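Local coordinates for protein Bug27 (Bordetella pertussis, PDB 2QPQ) that probably serves as a periplasmic solute-binding receptor of the Bug family, closing on a small ligand in the manner of a Venus flytrap, at residues Lys261-Asp265 against Leu266-Thr270; Ala76-Pro79 against Gly80-Asn84; Phe106-Pro109 against Ala110-Tyr114. All coordinates share one frame; numbering follows the deposited sequence.

Overall arrangement
The three contacts are local turns in a periplasmic binding protein of the Venus flytrap type. Interactions 1 and 3 reach the same mixed sheet: strand 269-273, which interaction 1 enters, pairs antiparallel with strand 93-109, whose end forms interaction 3. Their centres lie about 25 Å apart, nearest atoms about 12 Å. Interaction 2 lies on helix 74-81, just before strand 93-109, across the chain's centre from interaction 1, about 29 Å between centres; from interaction 3 its centre is about 32 Å away, nearest atoms about 14 Å. Interaction 1 lies near a bound molecule: the Tyr268 side chain is about 5 Å from a citrate, probably from the crystallisation liquor, which may mark a pocket.

Interaction 1 of 3, residues Lys261-Asp265 against Leu266-Thr270; sequences KKLAD and LGYST
Leu263 on the last turn of helix 257-266 packs against Tyr268 and Thr270, and its side chain can be followed outward. CB meets two carbons at once, lying 3.9 Å from Tyr268 CB and close to Thr270 CG2. CG still touches Tyr268 CB, whereas the CD2 branch turns to Thr270 and presses on its methyl, with 3.5 Å from Leu263 CD2 to Thr270 CG2, tighter than usual for two carbons. With the Thr270 chi1 at 52°, OG1 lies between the backbone N and the carbonyl carbon, where it bonds to Gln260 OE1, and CG2 is turned beside the N, where it meets Leu263.

The backbone reversal that brings these residues together is a Schellman motif. Gly267, at positive phi (98°), donates its N to Ala264 O at 3.0 Å and more weakly to Leu263 O. That second carbonyl also accepts from Tyr268 N at 3.0 Å, with a weak further bond from Leu266 N, so a single oxygen gathers three amides of the turn. The same Leu263 O lies at the edge of the Tyr268 ring, in its plane.

On the neighbouring flank, Leu266 N reaches Lys262 O at 3.3 Å, and the Leu266 side chain runs alongside that of Lys262. Leu266 CG rests on the Lys262 carbonyl, 3.4 Å from its O, and CD1 approaches CE of the lysine. One turn back, Lys261 NZ forms a long salt bridge of 3.5 Å to Asp265 OD2. From helix 21-35, Leu28 touches Leu263 and Met24 touches Lys262, Leu266 and Tyr268; the tyrosine also packs on Ala100 and Val102 of strand 93-109, its OH making a weak bond to Ser185 OG.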
ATOM      1  N   LYS A 261      11.256  -8.572 -13.410  1.00 30.19           N
ATOM      2  CA  LYS A 261      10.298  -8.773 -14.519  1.00 31.02           C
ATOM      3  C   LYS A 261       8.906  -9.056 -13.965  1.00 30.48           C
ATOM      4  O   LYS A 261       7.945  -8.427 -14.377  1.00 30.51           O
ATOM      5  CB  LYS A 261      10.760  -9.929 -15.435  1.00 31.78           C
ATOM      6  CG  LYS A 261       9.693 -10.413 -16.407  1.00 32.90           C
ATOM      7  CD  LYS A 261      10.112 -11.651 -17.185  1.00 32.51           C
ATOM      8  CE  LYS A 261       8.987 -12.064 -18.154  1.00 38.01           C
ATOM      9  NZ  LYS A 261       8.608 -10.916 -19.048  1.00 39.87           N
ATOM     10  N   LYS A 262       8.833 -10.005 -13.034  1.00 30.58           N
ATOM     11  CA  LYS A 262       7.609 -10.388 -12.367  1.00 30.49           C
ATOM     12  C   LYS A 262       6.893  -9.178 -11.813  1.00 30.35           C
ATOM     13  O   LYS A 262       5.702  -9.024 -12.027  1.00 30.64           O
ATOM     14  CB  LYS A 262       7.876 -11.365 -11.225  1.00 29.48           C
ATOM     15  CG  LYS A 262       6.602 -11.914 -10.613  1.00 32.61           C
ATOM     16  CD  LYS A 262       6.836 -12.532  -9.259  1.00 36.43           C
ATOM     17  CE  LYS A 262       5.554 -12.526  -8.428  1.00 38.82           C
ATOM     18  NZ  LYS A 262       4.968 -13.875  -8.184  1.00 42.99           N
ATOM     19  N   LEU A 263       7.612  -8.348 -11.057  1.00 30.03           N
ATOM     20  CA  LEU A 263       7.004  -7.165 -10.459  1.00 30.04           C
ATOM     21  C   LEU A 263       6.557  -6.154 -11.494  1.00 29.63           C
ATOM     22  O   LEU A 263       5.460  -5.618 -11.404  1.00 28.70           O
ATOM     23  CB  LEU A 263       7.974  -6.509  -9.475  1.00 29.34           C
ATOM     24  CG  LEU A 263       7.941  -6.977  -8.009  1.00 30.54           C
ATOM     25  CD1 LEU A 263       7.788  -8.452  -7.815  1.00 30.42           C
ATOM     26  CD2 LEU A 263       9.157  -6.494  -7.250  1.00 30.82           C
ATOM     27  N   ALA A 264       7.414  -5.875 -12.472  1.00 29.47           N
ATOM     28  CA  ALA A 264       7.063  -4.890 -13.474  1.00 30.71           C
ATOM     29  C   ALA A 264       5.817  -5.336 -14.212  1.00 31.55           C
ATOM     30  O   ALA A 264       4.941  -4.514 -14.488  1.00 32.53           O
ATOM     31  CB  ALA A 264       8.208  -4.665 -14.459  1.00 30.96           C
ATOM     32  N   ASP A 265       5.743  -6.635 -14.522  1.00 31.75           N
ATOM     33  CA  ASP A 265       4.626  -7.192 -15.289  1.00 32.17           C
ATOM     34  C   ASP A 265       3.326  -6.976 -14.531  1.00 31.92           C
ATOM     35  O   ASP A 265       2.275  -6.831 -15.149  1.00 32.16           O
ATOM     36  CB  ASP A 265       4.807  -8.694 -15.502  1.00 32.67           C
ATOM     37  CG  ASP A 265       5.826  -9.033 -16.599  1.00 34.61           C
ATOM     38  OD1 ASP A 265       6.373  -8.127 -17.268  1.00 36.33           O
ATOM     39  OD2 ASP A 265       6.069 -10.239 -16.781  1.00 37.93           O
ATOM     40  N   LEU A 266       3.418  -7.013 -13.194  1.00 31.21           N
ATOM     41  CA  LEU A 266       2.286  -6.782 -12.274  1.00 30.50           C
ATOM     42  C   LEU A 266       1.917  -5.322 -12.048  1.00 29.80           C
ATOM     43  O   LEU A 266       0.845  -5.019 -11.567  1.00 31.61           O
ATOM     44  CB  LEU A 266       2.544  -7.460 -10.924  1.00 30.86           C
ATOM     45  CG  LEU A 266       2.473  -8.977 -10.925  1.00 30.27           C
ATOM     46  CD1 LEU A 266       2.915  -9.562  -9.612  1.00 30.14           C
ATOM     47  CD2 LEU A 266       1.061  -9.389 -11.232  1.00 31.60           C
ATOM     48  N   GLY A 267       2.782  -4.399 -12.402  1.00 28.82           N
ATOM     49  CA  GLY A 267       2.458  -3.001 -12.212  1.00 27.90           C
ATOM     50  C   GLY A 267       3.072  -2.447 -10.946  1.00 27.24           C
ATOM     51  O   GLY A 267       2.769  -1.296 -10.579  1.00 26.43           O
ATOM     52  N   TYR A 268       3.940  -3.249 -10.297  1.00 26.57           N
ATOM     53  CA  TYR A 268       4.811  -2.742  -9.198  1.00 26.36           C
ATOM     54  C   TYR A 268       5.982  -1.975  -9.749  1.00 27.25           C
ATOM     55  O   TYR A 268       6.543  -2.327 -10.798  1.00 27.79           O
ATOM     56  CB  TYR A 268       5.337  -3.871  -8.298  1.00 26.82           C
ATOM     57  CG  TYR A 268       4.249  -4.488  -7.496  1.00 28.52           C
ATOM     58  CD1 TYR A 268       3.858  -3.924  -6.279  1.00 30.01           C
ATOM     59  CD2 TYR A 268       3.548  -5.585  -7.978  1.00 29.02           C
ATOM     60  CE1 TYR A 268       2.797  -4.465  -5.547  1.00 30.11           C
ATOM     61  CE2 TYR A 268       2.513  -6.126  -7.278  1.00 29.86           C
ATOM     62  CZ  TYR A 268       2.149  -5.566  -6.046  1.00 30.15           C
ATOM     63  OH  TYR A 268       1.107  -6.095  -5.351  1.00 30.47           O
ATOM     64  N   SER A 269       6.331  -0.902  -9.056  1.00 25.77           N
ATOM     65  CA  SER A 269       7.507  -0.147  -9.365  1.00 25.79           C
ATOM     66  C   SER A 269       8.542  -0.614  -8.343  1.00 25.31           C
ATOM     67  O   SER A 269       8.339  -0.503  -7.140  1.00 23.93           O
ATOM     68  CB  SER A 269       7.172   1.329  -9.223  1.00 26.00           C
ATOM     69  OG  SER A 269       8.305   2.089  -9.553  1.00 32.32           O
ATOM     70  N   THR A 270       9.617  -1.224  -8.807  1.00 24.52           N
ATOM     71  CA  THR A 270      10.589  -1.764  -7.860  1.00 23.86           C
ATOM     72  C   THR A 270      11.315  -0.599  -7.176  1.00 22.85           C
ATOM     73  O   THR A 270      11.425   0.519  -7.731  1.00 21.49           O
ATOM     74  CB  THR A 270      11.558  -2.747  -8.543  1.00 24.34           C
ATOM     75  OG1 THR A 270      12.105  -2.103  -9.698  1.00 26.39           O
ATOM     76  CG2 THR A 270      10.738  -3.983  -9.013  1.00 25.52           C
TER

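Interaction 2 of 3, residues Ala76-Pro79 against Gly80-Asn84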
ATOM      1  N   ALA A  76       1.656   3.206   8.095  1.00 14.78           N
ATOM      2  CA  ALA A  76       1.735   4.652   8.387  1.00 15.00           C
ATOM      3  C   ALA A  76       0.361   5.291   8.590  1.00 16.03           C
ATOM      4  O   ALA A  76       0.270   6.382   9.163  1.00 16.21           O
ATOM      5  CB  ALA A  76       2.533   5.389   7.318  1.00 14.20           C
ATOM      6  N   VAL A  77      -0.700   4.637   8.095  1.00 16.47           N
ATOM      7  CA  VAL A  77      -2.069   5.134   8.286  1.00 17.27           C
ATOM      8  C   VAL A  77      -2.592   4.823   9.682  1.00 17.39           C
ATOM      9  O   VAL A  77      -3.341   5.613  10.289  1.00 17.62           O
ATOM     10  CB  VAL A  77      -3.064   4.533   7.246  1.00 17.66           C
ATOM     11  CG1 VAL A  77      -4.498   5.058   7.487  1.00 18.51           C
ATOM     12  CG2 VAL A  77      -2.625   4.865   5.817  1.00 17.19           C
ATOM     13  N   ASN A  78      -2.189   3.677  10.200  1.00 17.23           N
ATOM     14  CA  ASN A  78      -2.751   3.181  11.451  1.00 16.72           C
ATOM     15  C   ASN A  78      -2.650   4.079  12.682  1.00 17.59           C
ATOM     16  O   ASN A  78      -3.611   4.120  13.467  1.00 17.47           O
ATOM     17  CB  ASN A  78      -2.219   1.771  11.754  1.00 16.11           C
ATOM     18  CG  ASN A  78      -2.811   0.698  10.849  1.00 16.24           C
ATOM     19  OD1 ASN A  78      -2.351  -0.436  10.851  1.00 20.66           O
ATOM     20  ND2 ASN A  78      -3.817   1.042  10.096  1.00 14.70           N
ATOM     21  N   PRO A  79      -1.503   4.775  12.892  1.00 18.62           N
ATOM     22  CA  PRO A  79      -1.428   5.600  14.081  1.00 19.09           C
ATOM     23  C   PRO A  79      -2.524   6.679  14.133  1.00 20.34           C
ATOM     24  O   PRO A  79      -2.981   6.975  15.219  1.00 20.15           O
ATOM     25  CB  PRO A  79       0.001   6.194  14.016  1.00 19.08           C
ATOM     26  CG  PRO A  79       0.766   5.137  13.192  1.00 18.72           C
ATOM     27  CD  PRO A  79      -0.228   4.812  12.146  1.00 18.30           C
ATOM     28  N   GLY A  80      -2.954   7.212  12.981  1.00 20.14           N
ATOM     29  CA  GLY A  80      -3.972   8.260  12.958  1.00 20.99           C
ATOM     30  C   GLY A  80      -5.395   7.744  13.121  1.00 21.79           C
ATOM     31  O   GLY A  80      -6.267   8.500  13.541  1.00 23.68           O
ATOM     32  N   VAL A  81      -5.635   6.461  12.853  1.00 21.57           N
ATOM     33  CA  VAL A  81      -6.998   5.912  12.779  1.00 21.98           C
ATOM     34  C   VAL A  81      -7.339   4.898  13.869  1.00 23.19           C
ATOM     35  O   VAL A  81      -8.502   4.461  13.972  1.00 23.42           O
ATOM     36  CB  VAL A  81      -7.318   5.279  11.383  1.00 22.06           C
ATOM     37  CG1 VAL A  81      -7.212   6.349  10.258  1.00 20.82           C
ATOM     38  CG2 VAL A  81      -6.424   4.044  11.087  1.00 21.28           C
ATOM     39  N   PHE A  82      -6.336   4.495  14.655  1.00 23.34           N
ATOM     40  CA  PHE A  82      -6.586   3.689  15.823  1.00 24.65           C
ATOM     41  C   PHE A  82      -6.499   4.545  17.063  1.00 25.74           C
ATOM     42  O   PHE A  82      -5.566   5.315  17.194  1.00 25.71           O
ATOM     43  CB  PHE A  82      -5.656   2.470  15.888  1.00 24.37           C
ATOM     44  CG  PHE A  82      -6.043   1.402  14.918  1.00 23.08           C
ATOM     45  CD1 PHE A  82      -5.624   1.478  13.585  1.00 20.81           C
ATOM     46  CD2 PHE A  82      -6.848   0.344  15.330  1.00 21.15           C
ATOM     47  CE1 PHE A  82      -6.009   0.503  12.678  1.00 21.04           C
ATOM     48  CE2 PHE A  82      -7.245  -0.635  14.455  1.00 21.84           C
ATOM     49  CZ  PHE A  82      -6.824  -0.566  13.105  1.00 22.90           C
ATOM     50  N   ARG A  83      -7.495   4.411  17.939  1.00 27.86           N
ATOM     51  CA  ARG A  83      -7.609   5.240  19.160  1.00 31.08           C
ATOM     52  C   ARG A  83      -6.463   4.973  20.132  1.00 31.73           C
ATOM     53  O   ARG A  83      -5.880   5.915  20.688  1.00 33.53           O
ATOM     54  CB  ARG A  83      -8.979   5.041  19.843  1.00 31.43           C
ATOM     55  CG  ARG A  83     -10.177   5.468  18.947  1.00 31.83           C
ATOM     56  CD  ARG A  83     -11.586   5.238  19.589  1.00 32.43           C
ATOM     57  NE  ARG A  83     -12.650   5.513  18.607  1.00 36.16           N
ATOM     58  CZ  ARG A  83     -13.111   6.731  18.331  1.00 36.58           C
ATOM     59  NH1 ARG A  83     -12.612   7.782  18.967  1.00 38.28           N
ATOM     60  NH2 ARG A  83     -14.054   6.903  17.413  1.00 38.74           N
ATOM     61  N   ASN A  84      -6.098   3.701  20.289  1.00 32.74           N
ATOM     62  CA  ASN A  84      -5.092   3.302  21.282  1.00 32.87           C
ATOM     63  C   ASN A  84      -4.110   2.275  20.725  1.00 31.93           C
ATOM     64  O   ASN A  84      -4.145   1.095  21.102  1.00 32.49           O
ATOM     65  CB  ASN A  84      -5.748   2.713  22.533  1.00 34.15           C
ATOM     66  CG  ASN A  84      -6.743   3.656  23.194  1.00 37.62           C
ATOM     67  OD1 ASN A  84      -7.968   3.453  23.097  1.00 41.00           O
ATOM     68  ND2 ASN A  84      -6.231   4.670  23.892  1.00 41.34           N
TER
HETATM   69  O   HOH W   1      -1.231   7.959  10.671  1.00 20.28           O
HETATM   70  O   HOH W   2      -5.313   8.155  16.511  1.00 30.92           O
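The Asn78 side chain runs alongside the Phe82 ring in the last, weakly bonded part of helix 74-81. Both CG atoms stand beside their own backbone N (chi1 -73° for Asn78, -75° for Phe82), which sends the two side chains off in one direction. The amide plane is steeply inclined to the ring; Asn78 CG is 3.7 Å from Phe82 CE1, and Asn78 CB reaches the adjoining CD1. Asn78 O sits at the ring edge, in its plane, 3.3 Å from Phe82 CD1.

That carbonyl also holds the backbone. It accepts from Phe82 N at 3.0 Å, with a C=O...N angle of 163°, and from Val81 N at 3.2 Å, from a different direction. Gly80 N bonds to Val77 O in turn. The Val77 and Val81 side chains meet through their CG1 methyls, 4.1 Å apart.

The helix end is kinked at a proline: Pro79 N has no hydrogen to give and makes no bond to the turn before. One water spans the kink, donating to Ala76 O and weakly accepting from Gly80 N; another lies 2.9 Å from both Pro79 O and Phe82 O.

Helix 275-296 covers one flank, with Phe289 against Ala76 and Val77 and Thr293 against Val81. Asn52 of helix 52-59 touches both Asn78 and Phe82.

Interaction 3 of 3, residues Phe106-Pro109 against Ala110-Tyr114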
ATOM      1  N   PHE A 106      -8.144   4.909  -9.845  1.00 20.36           N
ATOM      2  CA  PHE A 106      -9.580   5.129  -9.877  1.00 20.35           C
ATOM      3  C   PHE A 106     -10.135   4.403 -11.098  1.00 20.69           C
ATOM      4  O   PHE A 106      -9.816   4.779 -12.217  1.00 20.88           O
ATOM      5  CB  PHE A 106      -9.887   6.625  -9.961  1.00 20.52           C
ATOM      6  CG  PHE A 106      -9.629   7.375  -8.682  1.00 21.49           C
ATOM      7  CD1 PHE A 106      -8.339   7.516  -8.203  1.00 22.36           C
ATOM      8  CD2 PHE A 106     -10.684   7.922  -7.953  1.00 22.08           C
ATOM      9  CE1 PHE A 106      -8.075   8.207  -7.023  1.00 20.97           C
ATOM     10  CE2 PHE A 106     -10.445   8.636  -6.784  1.00 22.51           C
ATOM     11  CZ  PHE A 106      -9.133   8.779  -6.312  1.00 22.75           C
ATOM     12  N   VAL A 107     -10.923   3.352 -10.871  1.00 19.72           N
ATOM     13  CA  VAL A 107     -11.491   2.537 -11.957  1.00 19.68           C
ATOM     14  C   VAL A 107     -13.030   2.585 -11.962  1.00 20.28           C
ATOM     15  O   VAL A 107     -13.713   2.703 -10.908  1.00 18.04           O
ATOM     16  CB  VAL A 107     -10.951   1.055 -11.959  1.00 19.45           C
ATOM     17  CG1 VAL A 107      -9.454   1.045 -12.170  1.00 19.79           C
ATOM     18  CG2 VAL A 107     -11.255   0.306 -10.612  1.00 19.72           C
ATOM     19  N   VAL A 108     -13.555   2.511 -13.173  1.00 21.54           N
ATOM     20  CA  VAL A 108     -14.997   2.521 -13.418  1.00 22.26           C
ATOM     21  C   VAL A 108     -15.324   1.347 -14.363  1.00 23.29           C
ATOM     22  O   VAL A 108     -14.439   0.853 -15.068  1.00 23.71           O
ATOM     23  CB  VAL A 108     -15.521   3.917 -13.993  1.00 22.14           C
ATOM     24  CG1 VAL A 108     -15.303   5.044 -13.002  1.00 21.28           C
ATOM     25  CG2 VAL A 108     -14.913   4.271 -15.420  1.00 21.54           C
ATOM     26  N   PRO A 109     -16.579   0.866 -14.336  1.00 24.11           N
ATOM     27  CA  PRO A 109     -16.997  -0.200 -15.230  1.00 25.04           C
ATOM     28  C   PRO A 109     -16.827   0.210 -16.687  1.00 25.87           C
ATOM     29  O   PRO A 109     -16.922   1.408 -17.020  1.00 24.78           O
ATOM     30  CB  PRO A 109     -18.501  -0.317 -14.947  1.00 24.84           C
ATOM     31  CG  PRO A 109     -18.736   0.323 -13.679  1.00 24.23           C
ATOM     32  CD  PRO A 109     -17.677   1.323 -13.472  1.00 23.93           C
ATOM     33  N   ALA A 110     -16.570  -0.775 -17.531  1.00 27.18           N
ATOM     34  CA  ALA A 110     -16.722  -0.626 -18.994  1.00 28.95           C
ATOM     35  C   ALA A 110     -18.055   0.049 -19.277  1.00 30.06           C
ATOM     36  O   ALA A 110     -19.093  -0.320 -18.703  1.00 30.42           O
ATOM     37  CB  ALA A 110     -16.663  -1.991 -19.683  1.00 29.80           C
ATOM     38  N   GLY A 111     -17.995   1.089 -20.112  1.00 31.02           N
ATOM     39  CA  GLY A 111     -19.172   1.847 -20.499  1.00 31.88           C
ATOM     40  C   GLY A 111     -19.718   2.829 -19.479  1.00 31.78           C
ATOM     41  O   GLY A 111     -20.838   3.338 -19.641  1.00 32.46           O
ATOM     42  N   SER A 112     -18.942   3.107 -18.424  1.00 30.52           N
ATOM     43  CA  SER A 112     -19.335   4.117 -17.425  1.00 28.28           C
ATOM     44  C   SER A 112     -19.499   5.523 -18.023  1.00 28.48           C
ATOM     45  O   SER A 112     -18.749   5.904 -18.921  1.00 28.16           O
ATOM     46  CB  SER A 112     -18.237   4.205 -16.368  1.00 27.46           C
ATOM     47  OG  SER A 112     -18.405   5.336 -15.555  1.00 24.37           O
ATOM     48  N   LYS A 113     -20.428   6.297 -17.479  1.00 28.41           N
ATOM     49  CA  LYS A 113     -20.594   7.708 -17.857  1.00 30.24           C
ATOM     50  C   LYS A 113     -19.388   8.564 -17.540  1.00 30.04           C
ATOM     51  O   LYS A 113     -19.271   9.654 -18.093  1.00 30.95           O
ATOM     52  CB  LYS A 113     -21.819   8.341 -17.190  1.00 30.58           C
ATOM     53  CG  LYS A 113     -21.758   8.340 -15.675  1.00 32.46           C
ATOM     54  CD  LYS A 113     -22.952   9.055 -15.115  1.00 34.43           C
ATOM     55  CE  LYS A 113     -22.997   8.930 -13.611  1.00 39.57           C
ATOM     56  NZ  LYS A 113     -24.206   9.658 -13.055  1.00 35.88           N
ATOM     57  N   TYR A 114     -18.512   8.093 -16.640  1.00 29.22           N
ATOM     58  CA  TYR A 114     -17.329   8.859 -16.269  1.00 28.89           C
ATOM     59  C   TYR A 114     -16.190   8.461 -17.167  1.00 29.20           C
ATOM     60  O   TYR A 114     -15.639   7.361 -17.055  1.00 28.02           O
ATOM     61  CB  TYR A 114     -16.901   8.619 -14.811  1.00 28.68           C
ATOM     62  CG  TYR A 114     -17.938   8.901 -13.773  1.00 27.48           C
ATOM     63  CD1 TYR A 114     -18.540  10.162 -13.670  1.00 26.64           C
ATOM     64  CD2 TYR A 114     -18.298   7.913 -12.850  1.00 25.92           C
ATOM     65  CE1 TYR A 114     -19.502  10.425 -12.683  1.00 25.19           C
ATOM     66  CE2 TYR A 114     -19.262   8.159 -11.884  1.00 26.78           C
ATOM     67  CZ  TYR A 114     -19.846   9.433 -11.805  1.00 26.83           C
ATOM     68  OH  TYR A 114     -20.767   9.665 -10.812  1.00 30.05           O
TER
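The Tyr114 ring receives a Val108 methyl at its edge, near the ring plane, 4.2 Å from Val108 CG1 to Tyr114 CD2; the valine and tyrosine side chains run roughly perpendicular to each other. One face of the ring is covered by its neighbour Lys113, whose CG stands 4.1 Å above the plane, over the ring centre. In Val108, with chi1 at -63°, CG1 stands beside the backbone N, leaving CG2 between N and the carbonyl carbon. There Val108 CG2 meets Ser112 CB at 3.5 Å, a tight approach for two carbons, and also Tyr114 O.

Ser112 links the two turns. Its N donates to Pro109 O at 3.0 Å, closing a type II beta turn from Pro109 to Ser112 with Gly111 at positive phi. With OG anti to N (chi1 167°), the hydroxyl lies near Val108 CB and accepts from Tyr114 N at 3.0 Å. That nearly straight bond, 162° at the hydrogen, forms an ST turn, so two successive turns carry the chain back over Val108.

The reversal ends strand 93-109 and leads toward helix 117-123. Val108 is flanked by Gln197 and Leu199 of strand 196-201, with which it shares the sheet, and Tyr114 packs on Leu199 as well as on Leu120 and Ala123 of helix 117-123, placing the turn between the end of strand 93-109, strand 196-201 and helix 117-123.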